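Local coordinates for protein transcriptional activator TenA-1 (Sulfolobus solfataricus P2, PDB 2QZC) that is a putative TenA-like thiaminase with an all-helical heme oxygenase-like fold, probably acting on thiamin or related pyrimidine compounds, at residues 50-53 with 54-58; 72-75 with 76-80; 96-100 with 101-105. All coordinates share one frame; numbering follows the deposited sequence. Where two conformers were deposited one is given.

Contact 1. Residues 50-53 with 54-58; sequences KYVE and DMLRA
Glu53 and Arg57 form an i to i+4 salt bridge along helix 38-63, part of the all-helical heme oxygenase-like fold. Their side chains run side by side and point the same way. Arg57 NH2 donates to Glu53 OE2 at 3.0 Å, nearly in line with the C-O bond. Arg57 NE donates to the same Glu53 OE2 at 3.2 Å and meets its anti lone pair, turned away from OE1. OE2 thus sits at the guanidinium edge, close to its plane. The carboxylate itself is rotated 41° from that plane. CG of Glu53 lies opposite the backbone N (chi1 -176°), and the chain stays extended beyond it, bringing the carboxylate beside the arginine.

Both groups have further partners. Glu53 OE1 pairs with Arg100, and Arg57 NH1 donates to the carbonyl oxygens of Ser64 and Gly66 of the second subunit. A leucine in place of Arg57 would probably leave Glu53 OE2 without both donors and cost these two subunit-bridging hydrogen bonds.

The apolar side of the helix carries Tyr51 and Met55, the latter modelled as selenomethionine. Met55 SE approaches Tyr51 CE2 to 3.9 Å. It lies 5.0 Å from the centroid of the Tyr51 ring, an oblique Met-aromatic contact. Met55 also packs on Trp134 and Met138 of helix 127-148, so this side faces the protein interior.

Asp54 is buried but well supplied with partners. Its OD1 is hydrogen-bonded to the hydroxyl of Tyr120 and its OD2 to that of Tyr108. Beneath these side chains the helical backbone keeps i to i+4 spacing. Arg57 N donates to Glu53 O at 3.0 Å, and Met55 N reaches Tyr51 O at 2.8 Å.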
ATOM      1  N   LYS A  50       7.588  16.379  -4.257  1.00 14.69           N
ATOM      2  CA  LYS A  50       7.198  16.401  -2.837  1.00 14.68           C
ATOM      3  C   LYS A  50       5.761  15.915  -2.700  1.00 15.84           C
ATOM      4  O   LYS A  50       5.445  15.084  -1.840  1.00 16.19           O
ATOM      5  CB  LYS A  50       7.333  17.800  -2.256  1.00 15.35           C
ATOM      6  CG  LYS A  50       8.760  18.381  -2.329  1.00 16.05           C
ATOM      7  CD  LYS A  50       8.911  19.647  -1.518  1.00 15.92           C
ATOM      8  CE  LYS A  50       9.006  19.423  -0.027  1.00 16.06           C
ATOM      9  NZ  LYS A  50      10.266  18.701   0.352  1.00 17.36           N
ATOM     10  N   TYR A  51       4.871  16.462  -3.519  1.00 14.13           N
ATOM     11  CA  TYR A  51       3.478  16.099  -3.490  1.00 14.21           C
ATOM     12  C   TYR A  51       3.229  14.597  -3.652  1.00 14.18           C
ATOM     13  O   TYR A  51       2.447  13.973  -2.904  1.00 14.69           O
ATOM     14  CB  TYR A  51       2.700  16.870  -4.605  1.00 13.98           C
ATOM     15  CG  TYR A  51       1.290  16.442  -4.793  1.00 14.13           C
ATOM     16  CD1 TYR A  51       0.262  17.031  -4.062  1.00 15.61           C
ATOM     17  CD2 TYR A  51       0.940  15.418  -5.712  1.00 14.62           C
ATOM     18  CE1 TYR A  51      -1.070  16.611  -4.225  1.00 15.13           C
ATOM     19  CE2 TYR A  51      -0.359  15.027  -5.875  1.00 15.04           C
ATOM     20  CZ  TYR A  51      -1.385  15.632  -5.127  1.00 15.25           C
ATOM     21  OH  TYR A  51      -2.742  15.297  -5.251  1.00 18.52           O
ATOM     22  N   VAL A  52       3.854  14.006  -4.669  1.00 14.18           N
ATOM     23  CA  VAL A  52       3.606  12.582  -5.002  0.50 15.70           C
ATOM     24  C   VAL A  52       3.961  11.660  -3.860  1.00 15.47           C
ATOM     25  O   VAL A  52       3.243  10.676  -3.602  1.00 16.29           O
ATOM     26  CB  VAL A  52       4.318  12.149  -6.288  0.50 16.10           C
ATOM     27  CG1 VAL A  52       4.317  10.613  -6.471  0.50 18.93           C
ATOM     28  CG2 VAL A  52       3.636  12.820  -7.461  0.50 19.06           C
ATOM     29  N   GLU A  53       5.036  11.955  -3.133  1.00 14.78           N
ATOM     30  CA  GLU A  53       5.383  11.097  -1.998  1.00 14.61           C
ATOM     31  C   GLU A  53       4.295  11.192  -0.908  1.00 14.18           C
ATOM     32  O   GLU A  53       3.877  10.190  -0.312  1.00 14.72           O
ATOM     33  CB  GLU A  53       6.762  11.445  -1.428  1.00 16.38           C
ATOM     34  CG  GLU A  53       7.143  10.465  -0.304  1.00 17.40           C
ATOM     35  CD  GLU A  53       8.477  10.736   0.348  1.00 22.88           C
ATOM     36  OE1 GLU A  53       9.331  11.347  -0.298  1.00 25.63           O
ATOM     37  OE2 GLU A  53       8.677  10.322   1.509  1.00 22.26           O
ATOM     38  N   ASP A  54       3.846  12.408  -0.589  1.00 13.93           N
ATOM     39  CA  ASP A  54       2.755  12.545   0.391  1.00 13.18           C
ATOM     40  C   ASP A  54       1.457  11.908  -0.093  1.00 12.53           C
ATOM     41  O   ASP A  54       0.720  11.305   0.685  1.00 13.29           O
ATOM     42  CB  ASP A  54       2.516  14.039   0.692  1.00 14.13           C
ATOM     43  CG  ASP A  54       3.596  14.660   1.543  1.00 14.84           C
ATOM     44  OD1 ASP A  54       3.995  14.047   2.563  1.00 15.42           O
ATOM     45  OD2 ASP A  54       3.993  15.797   1.223  1.00 16.30           O
HETATM   46  N   MSE A  55       1.154  12.056  -1.369  1.00 13.56           N
HETATM   47  CA  MSE A  55      -0.045  11.425  -1.990  1.00 14.51           C
HETATM   48  C   MSE A  55      -0.001   9.897  -1.823  1.00 15.06           C
HETATM   49  O   MSE A  55      -1.006   9.276  -1.482  1.00 15.82           O
HETATM   50  CB  MSE A  55      -0.091  11.790  -3.476  1.00 18.42           C
HETATM   51  CG  MSE A  55      -1.285  11.349  -4.200  1.00 15.04           C
HETATM   52 SE   MSE A  55      -0.944  11.221  -6.151  0.75 18.18          SE
HETATM   53  CE  MSE A  55       0.055   9.571  -6.159  1.00 23.82           C
ATOM     54  N   LEU A  56       1.166   9.313  -2.041  1.00 14.89           N
ATOM     55  CA  LEU A  56       1.324   7.860  -1.883  0.50 14.33           C
ATOM     56  C   LEU A  56       1.156   7.468  -0.427  1.00 14.03           C
ATOM     57  O   LEU A  56       0.491   6.446  -0.107  1.00 15.53           O
ATOM     58  CB  LEU A  56       2.678   7.395  -2.396  0.50 15.13           C
ATOM     59  CG  LEU A  56       2.875   7.442  -3.898  0.50 13.95           C
ATOM     60  CD1 LEU A  56       4.323   7.210  -4.256  0.50 15.90           C
ATOM     61  CD2 LEU A  56       2.012   6.421  -4.590  0.50 15.00           C
ATOM     62  N   ARG A  57       1.751   8.252   0.502  1.00 14.10           N
ATOM     63  CA  ARG A  57       1.560   7.939   1.920  1.00 14.11           C
ATOM     64  C   ARG A  57       0.095   8.000   2.329  1.00 13.70           C
ATOM     65  O   ARG A  57      -0.432   7.133   3.068  1.00 13.52           O
ATOM     66  CB  ARG A  57       2.443   8.820   2.786  1.00 15.00           C
ATOM     67  CG  ARG A  57       3.934   8.530   2.588  1.00 13.04           C
ATOM     68  CD  ARG A  57       4.742   9.483   3.461  1.00 14.44           C
ATOM     69  NE  ARG A  57       6.193   9.339   3.288  1.00 14.88           N
ATOM     70  CZ  ARG A  57       6.943   8.398   3.872  1.00 18.84           C
ATOM     71  NH1 ARG A  57       6.408   7.517   4.663  1.00 17.65           N
ATOM     72  NH2 ARG A  57       8.256   8.355   3.679  1.00 18.97           N
ATOM     73  N   ALA A  58      -0.601   9.028   1.855  1.00 12.93           N
ATOM     74  CA  ALA A  58      -2.043   9.171   2.123  1.00 13.01           C
ATOM     75  C   ALA A  58      -2.851   8.013   1.521  1.00 14.44           C
ATOM     76  O   ALA A  58      -3.715   7.451   2.191  1.00 14.15           O
ATOM     77  CB  ALA A  58      -2.515  10.539   1.580  1.00 14.11           C
TER

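Contact 2. Residues 72-75 with 76-80; sequences TKIL and NLVFS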
ATOM      1  N   THR A  72      -6.725  -3.601  -3.502  1.00 21.75           N
ATOM      2  CA  THR A  72      -5.653  -4.467  -4.006  0.50 20.67           C
ATOM      3  C   THR A  72      -5.386  -4.233  -5.502  1.00 21.48           C
ATOM      4  O   THR A  72      -4.235  -4.178  -5.933  1.00 22.61           O
ATOM      5  CB  THR A  72      -5.974  -5.948  -3.740  0.50 22.24           C
ATOM      6  OG1 THR A  72      -6.235  -6.104  -2.347  0.50 18.11           O
ATOM      7  CG2 THR A  72      -4.817  -6.827  -4.133  0.50 18.14           C
ATOM      8  N   LYS A  73      -6.466  -4.072  -6.279  1.00 21.42           N
ATOM      9  CA  LYS A  73      -6.358  -3.795  -7.728  0.50 21.85           C
ATOM     10  C   LYS A  73      -5.571  -2.491  -7.965  1.00 20.05           C
ATOM     11  O   LYS A  73      -4.689  -2.404  -8.814  1.00 21.92           O
ATOM     12  CB  LYS A  73      -7.750  -3.677  -8.362  0.50 22.83           C
ATOM     13  CG  LYS A  73      -7.782  -3.620  -9.894  0.50 25.15           C
ATOM     14  CD  LYS A  73      -9.190  -3.300 -10.388  0.50 27.80           C
ATOM     15  CE  LYS A  73      -9.293  -3.375 -11.908  0.50 34.03           C
ATOM     16  NZ  LYS A  73      -9.121  -4.779 -12.415  0.50 37.81           N
ATOM     17  N   ILE A  74      -5.913  -1.461  -7.196  1.00 20.19           N
ATOM     18  CA  ILE A  74      -5.225  -0.166  -7.319  1.00 18.51           C
ATOM     19  C   ILE A  74      -3.758  -0.259  -6.881  1.00 18.19           C
ATOM     20  O   ILE A  74      -2.884   0.216  -7.576  1.00 19.34           O
ATOM     21  CB  ILE A  74      -5.974   0.939  -6.477  1.00 17.88           C
ATOM     22  CG1 ILE A  74      -7.363   1.243  -7.058  1.00 20.11           C
ATOM     23  CG2 ILE A  74      -5.118   2.259  -6.373  1.00 18.44           C
ATOM     24  CD1 ILE A  74      -8.283   2.045  -6.130  1.00 19.55           C
ATOM     25  N   LEU A  75      -3.512  -0.865  -5.725  1.00 18.47           N
ATOM     26  CA  LEU A  75      -2.148  -0.996  -5.165  1.00 19.41           C
ATOM     27  C   LEU A  75      -1.222  -1.814  -6.062  1.00 22.55           C
ATOM     28  O   LEU A  75      -0.044  -1.493  -6.161  1.00 22.58           O
ATOM     29  CB  LEU A  75      -2.169  -1.536  -3.744  1.00 20.53           C
ATOM     30  CG  LEU A  75      -2.847  -0.650  -2.677  1.00 21.04           C
ATOM     31  CD1 LEU A  75      -3.194  -1.446  -1.434  1.00 25.15           C
ATOM     32  CD2 LEU A  75      -1.981   0.552  -2.341  1.00 23.03           C
ATOM     33  N   ASN A  76      -1.762  -2.861  -6.691  1.00 22.27           N
ATOM     34  CA  ASN A  76      -0.986  -3.663  -7.643  0.50 22.87           C
ATOM     35  C   ASN A  76      -0.432  -2.790  -8.766  1.00 23.71           C
ATOM     36  O   ASN A  76       0.724  -2.962  -9.179  1.00 28.09           O
ATOM     37  CB  ASN A  76      -1.846  -4.769  -8.245  0.50 23.08           C
ATOM     38  CG  ASN A  76      -1.132  -5.525  -9.351  0.50 22.30           C
ATOM     39  OD1 ASN A  76      -1.474  -5.383 -10.523  0.50 28.71           O
ATOM     40  ND2 ASN A  76      -0.081  -6.249  -8.995  0.50 26.45           N
ATOM     41  N   LEU A  77      -1.256  -1.868  -9.261  1.00 20.79           N
ATOM     42  CA  LEU A  77      -0.863  -0.950 -10.336  1.00 20.41           C
ATOM     43  C   LEU A  77       0.061   0.174  -9.890  1.00 22.70           C
ATOM     44  O   LEU A  77       0.987   0.534 -10.610  1.00 24.38           O
ATOM     45  CB  LEU A  77      -2.108  -0.414 -11.066  1.00 22.15           C
ATOM     46  CG  LEU A  77      -2.945  -1.499 -11.757  1.00 22.45           C
ATOM     47  CD1 LEU A  77      -4.228  -0.965 -12.369  1.00 22.62           C
ATOM     48  CD2 LEU A  77      -2.136  -2.226 -12.839  1.00 30.62           C
ATOM     49  N   VAL A  78      -0.200   0.725  -8.715  1.00 21.91           N
ATOM     50  CA  VAL A  78       0.610   1.818  -8.180  1.00 21.96           C
ATOM     51  C   VAL A  78       2.011   1.357  -7.801  1.00 25.21           C
ATOM     52  O   VAL A  78       2.983   2.042  -8.126  1.00 25.60           O
ATOM     53  CB  VAL A  78      -0.095   2.515  -7.008  1.00 20.70           C
ATOM     54  CG1 VAL A  78       0.865   3.496  -6.264  1.00 22.58           C
ATOM     55  CG2 VAL A  78      -1.362   3.214  -7.500  1.00 21.18           C
ATOM     56  N   PHE A  79       2.110   0.200  -7.150  1.00 28.47           N
ATOM     57  CA  PHE A  79       3.392  -0.389  -6.717  1.00 36.82           C
ATOM     58  C   PHE A  79       3.979  -1.442  -7.685  1.00 42.43           C
ATOM     59  O   PHE A  79       4.742  -2.300  -7.280  1.00 48.30           O
ATOM     60  CB  PHE A  79       3.272  -0.893  -5.269  1.00 36.48           C
ATOM     61  CG  PHE A  79       3.104   0.200  -4.295  1.00 36.35           C
ATOM     62  CD1 PHE A  79       4.210   0.948  -3.891  1.00 35.56           C
ATOM     63  CD2 PHE A  79       1.851   0.548  -3.811  1.00 35.93           C
ATOM     64  CE1 PHE A  79       4.066   1.996  -3.005  1.00 37.34           C
ATOM     65  CE2 PHE A  79       1.692   1.600  -2.940  1.00 41.52           C
ATOM     66  CZ  PHE A  79       2.814   2.331  -2.529  1.00 41.95           C
ATOM     67  N   SER A  80       3.660  -1.335  -8.975  1.00 49.25           N
ATOM     68  CA  SER A  80       4.229  -2.193 -10.031  1.00 52.60           C
ATOM     69  C   SER A  80       5.604  -1.662 -10.468  1.00 58.10           C
ATOM     70  O   SER A  80       5.988  -0.525 -10.139  1.00 59.41           O
ATOM     71  CB  SER A  80       3.311  -2.227 -11.262  1.00 52.54           C
ATOM     72  OG  SER A  80       3.960  -2.769 -12.405  1.00 56.11           O
TER
HETATM   73  O   HOH W   1      -4.643  -4.450 -10.689  1.00 37.64           O
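Leu75 and Phe79 pack side by side, one turn apart, where helix 68-78 ends. Phe79 is the first residue to leave helical backbone angles. The apolar contacts come first. Leu75 CD2 touches Phe79 CE2 at 3.9 Å and lies in the plane of the ring, at its edge. One ring face carries Val78 CG1, 3.9 Å above the plane of the Phe79 ring and displaced toward its rim. CG of Phe79 stands beside its backbone N (chi1 -67°), which turns the ring along the leucine. Ile74 and Val78 also point the same way, and Ile74 CG2 meets Val78 CG2 at 4.0 Å. Ile74 packs further on Trp127 and Trp134 of helix 127-148, while Phe79 rests on Leu60 of helix 38-63.

The backbone bonds follow the helix to its end. Asn76 N donates to Thr72 O. Val78 N reaches Ile74 O at 3.0 Å, and Phe79 N reaches Leu75 O at 2.9 Å. Leu77 N departs from this pattern: it makes a weak, bent bond of 3.1 Å to Ile74 O, with an angle of 121° at the hydrogen.

Polar side-chain bonds cross to the other copy of the protein. Asn76 ND2 donates to Phe79 O of the second subunit, and Phe79 O accepts from Asn76 ND2 of that subunit. This reciprocal pair places the helix end in the dimer interface. Leu75 adds apolar packing there against Leu60 of the second subunit.

The last kind is water-mediated. A water donates to Lys73 O at 2.8 Å. The same water gives a weak bond of 3.3 Å to Asn76 OD1.

Contact 3. Residues 96-100 with 101-105; sequences LDISR and DVIVK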
ATOM      1  N   LEU A  96      16.613  18.287 -16.327  1.00 33.06           N
ATOM      2  CA  LEU A  96      16.353  19.534 -15.609  1.00 33.24           C
ATOM      3  C   LEU A  96      17.175  19.700 -14.344  1.00 31.43           C
ATOM      4  O   LEU A  96      16.941  20.647 -13.603  1.00 32.09           O
ATOM      5  CB  LEU A  96      14.846  19.659 -15.342  1.00 32.99           C
ATOM      6  CG  LEU A  96      13.972  19.683 -16.614  1.00 38.67           C
ATOM      7  CD1 LEU A  96      12.541  19.392 -16.273  1.00 40.12           C
ATOM      8  CD2 LEU A  96      14.091  21.011 -17.363  1.00 41.56           C
ATOM      9  N   ASP A  97      18.131  18.799 -14.104  1.00 34.41           N
ATOM     10  CA  ASP A  97      19.073  18.891 -12.966  1.00 34.70           C
ATOM     11  C   ASP A  97      18.384  18.864 -11.594  1.00 33.61           C
ATOM     12  O   ASP A  97      18.624  19.715 -10.761  1.00 34.98           O
ATOM     13  CB  ASP A  97      19.974  20.142 -13.115  1.00 36.47           C
ATOM     14  N   ILE A  98      17.507  17.889 -11.406  1.00 29.60           N
ATOM     15  CA  ILE A  98      16.777  17.687 -10.159  1.00 25.95           C
ATOM     16  C   ILE A  98      17.231  16.361  -9.564  1.00 28.95           C
ATOM     17  O   ILE A  98      17.114  15.331 -10.210  1.00 32.77           O
ATOM     18  CB  ILE A  98      15.240  17.602 -10.391  1.00 24.52           C
ATOM     19  CG1 ILE A  98      14.692  18.904 -10.960  1.00 24.04           C
ATOM     20  CG2 ILE A  98      14.504  17.294  -9.058  1.00 25.25           C
ATOM     21  CD1 ILE A  98      13.276  18.756 -11.500  1.00 21.79           C
ATOM     22  N   SER A  99      17.750  16.407  -8.347  1.00 30.60           N
ATOM     23  CA  SER A  99      18.158  15.224  -7.609  1.00 30.35           C
ATOM     24  C   SER A  99      17.164  14.953  -6.502  1.00 31.02           C
ATOM     25  O   SER A  99      16.322  15.804  -6.166  1.00 26.50           O
ATOM     26  CB  SER A  99      19.513  15.457  -6.965  1.00 31.91           C
ATOM     27  OG  SER A  99      19.462  16.505  -6.014  1.00 30.87           O
ATOM     28  N   ARG A 100      17.291  13.776  -5.885  1.00 30.49           N
ATOM     29  CA  ARG A 100      16.501  13.428  -4.719  1.00 28.70           C
ATOM     30  C   ARG A 100      16.734  14.464  -3.602  1.00 27.75           C
ATOM     31  O   ARG A 100      15.796  14.905  -2.905  1.00 25.17           O
ATOM     32  CB  ARG A 100      16.878  12.020  -4.232  1.00 29.91           C
ATOM     33  CG  ARG A 100      16.203  11.561  -2.955  1.00 29.19           C
ATOM     34  CD  ARG A 100      14.710  11.610  -3.109  1.00 37.70           C
ATOM     35  NE  ARG A 100      14.012  11.274  -1.880  1.00 37.15           N
ATOM     36  CZ  ARG A 100      12.719  11.537  -1.658  1.00 38.16           C
ATOM     37  NH1 ARG A 100      11.955  12.159  -2.577  1.00 36.03           N
ATOM     38  NH2 ARG A 100      12.195  11.205  -0.495  1.00 33.38           N
ATOM     39  N   ASP A 101      17.992  14.858  -3.442  1.00 25.71           N
ATOM     40  CA  ASP A 101      18.372  15.869  -2.474  1.00 25.08           C
ATOM     41  C   ASP A 101      17.654  17.201  -2.719  1.00 23.65           C
ATOM     42  O   ASP A 101      17.228  17.840  -1.755  1.00 24.93           O
ATOM     43  CB  ASP A 101      19.888  16.109  -2.477  1.00 28.73           C
ATOM     44  CG  ASP A 101      20.363  16.878  -1.249  1.00 41.71           C
ATOM     45  OD1 ASP A 101      20.092  16.403  -0.115  1.00 58.51           O
ATOM     46  OD2 ASP A 101      21.013  17.942  -1.416  1.00 59.19           O
ATOM     47  N   VAL A 102      17.543  17.631  -3.975  1.00 22.76           N
ATOM     48  CA  VAL A 102      16.823  18.873  -4.295  1.00 21.83           C
ATOM     49  C   VAL A 102      15.352  18.789  -3.862  1.00 19.76           C
ATOM     50  O   VAL A 102      14.817  19.741  -3.249  1.00 21.99           O
ATOM     51  CB  VAL A 102      16.911  19.223  -5.813  1.00 22.53           C
ATOM     52  CG1 VAL A 102      16.017  20.396  -6.208  1.00 24.15           C
ATOM     53  CG2 VAL A 102      18.369  19.579  -6.150  1.00 25.75           C
ATOM     54  N   ILE A 103      14.729  17.652  -4.142  1.00 19.85           N
ATOM     55  CA  ILE A 103      13.310  17.458  -3.782  1.00 18.82           C
ATOM     56  C   ILE A 103      13.129  17.513  -2.273  1.00 22.30           C
ATOM     57  O   ILE A 103      12.268  18.240  -1.779  1.00 20.10           O
ATOM     58  CB  ILE A 103      12.758  16.183  -4.393  1.00 19.21           C
ATOM     59  CG1 ILE A 103      12.745  16.323  -5.933  1.00 24.13           C
ATOM     60  CG2 ILE A 103      11.322  15.925  -3.889  1.00 21.78           C
ATOM     61  CD1 ILE A 103      12.452  15.074  -6.648  1.00 25.85           C
ATOM     62  N   VAL A 104      13.982  16.781  -1.535  1.00 20.04           N
ATOM     63  CA  VAL A 104      13.891  16.726  -0.092  1.00 20.25           C
ATOM     64  C   VAL A 104      14.186  18.039   0.593  1.00 21.27           C
ATOM     65  O   VAL A 104      13.456  18.436   1.514  1.00 24.55           O
ATOM     66  CB  VAL A 104      14.827  15.605   0.473  1.00 23.52           C
ATOM     67  CG1 VAL A 104      14.962  15.713   2.000  1.00 28.58           C
ATOM     68  CG2 VAL A 104      14.316  14.264   0.031  1.00 26.37           C
ATOM     69  N   LYS A 105      15.213  18.742   0.116  1.00 20.82           N
ATOM     70  CA  LYS A 105      15.673  19.975   0.749  1.00 21.95           C
ATOM     71  C   LYS A 105      14.858  21.212   0.387  1.00 22.05           C
ATOM     72  O   LYS A 105      14.830  22.161   1.174  1.00 25.16           O
ATOM     73  CB  LYS A 105      17.165  20.218   0.498  1.00 24.29           C
ATOM     74  CG  LYS A 105      18.082  19.173   1.199  1.00 30.42           C
TER
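Arg100 lays one face of its guanidinium on Val104. Val104 CG2 sits 3.5 Å above the plane of the Arg100 group, over its centre. Ile103 CG2 approaches obliquely, 4.0 Å from Arg100 NH1. A bend at chi2 (57°) carries the arginine chain obliquely over Val104. Its NH2 end is held by Glu53.

Ser99 is the N-cap of helix 100-105. Ser99 OG accepts from Val102 N at 3.0 Å, which satisfies a backbone N-H in the first turn. The hydroxyl gets there because OG stands between the backbone N and the carbonyl carbon (chi1 63°). Ser99 N itself is buried and has no partner in the model. Around the cap, Ile98 and Ile103 form a hydrophobic staple, with Ile98 CG2 3.7 Å from Ile103 CG1. Ile103 N donates to Ser99 O at 3.2 Å.

Just before this, Asp97, with positive phi, is the C-prime residue of the Schellman motif that ends helix 85-95. One short loop therefore closes that helix and starts the next. Ile98 and Ile103 both lean on Tyr93 of helix 85-95, while Ile98 and Val102 pack against Leu45 and Ile46 of helix 38-63.

The three contacts follow one another along the chain, all within the part that belongs to the TenA family. Contact 1 lies within helix 38-63, contact 2 ends helix 68-78, and contact 3 begins helix 100-105. The centres of contacts 1 and 2 are about 15 Å apart, and those of contacts 1 and 3 about 16 Å. Contact 1 touches both others: Leu56 CD2 packs on Val78 CG1 at 3.6 Å, and Lys50 NZ lies 3.0 Å from Ile103 O, a probable hydrogen bond. Contacts 2 and 3 do not meet; their nearest atoms are about 13 Å apart. Helix 38-63 thus joins them, and all three contacts reach the second subunit.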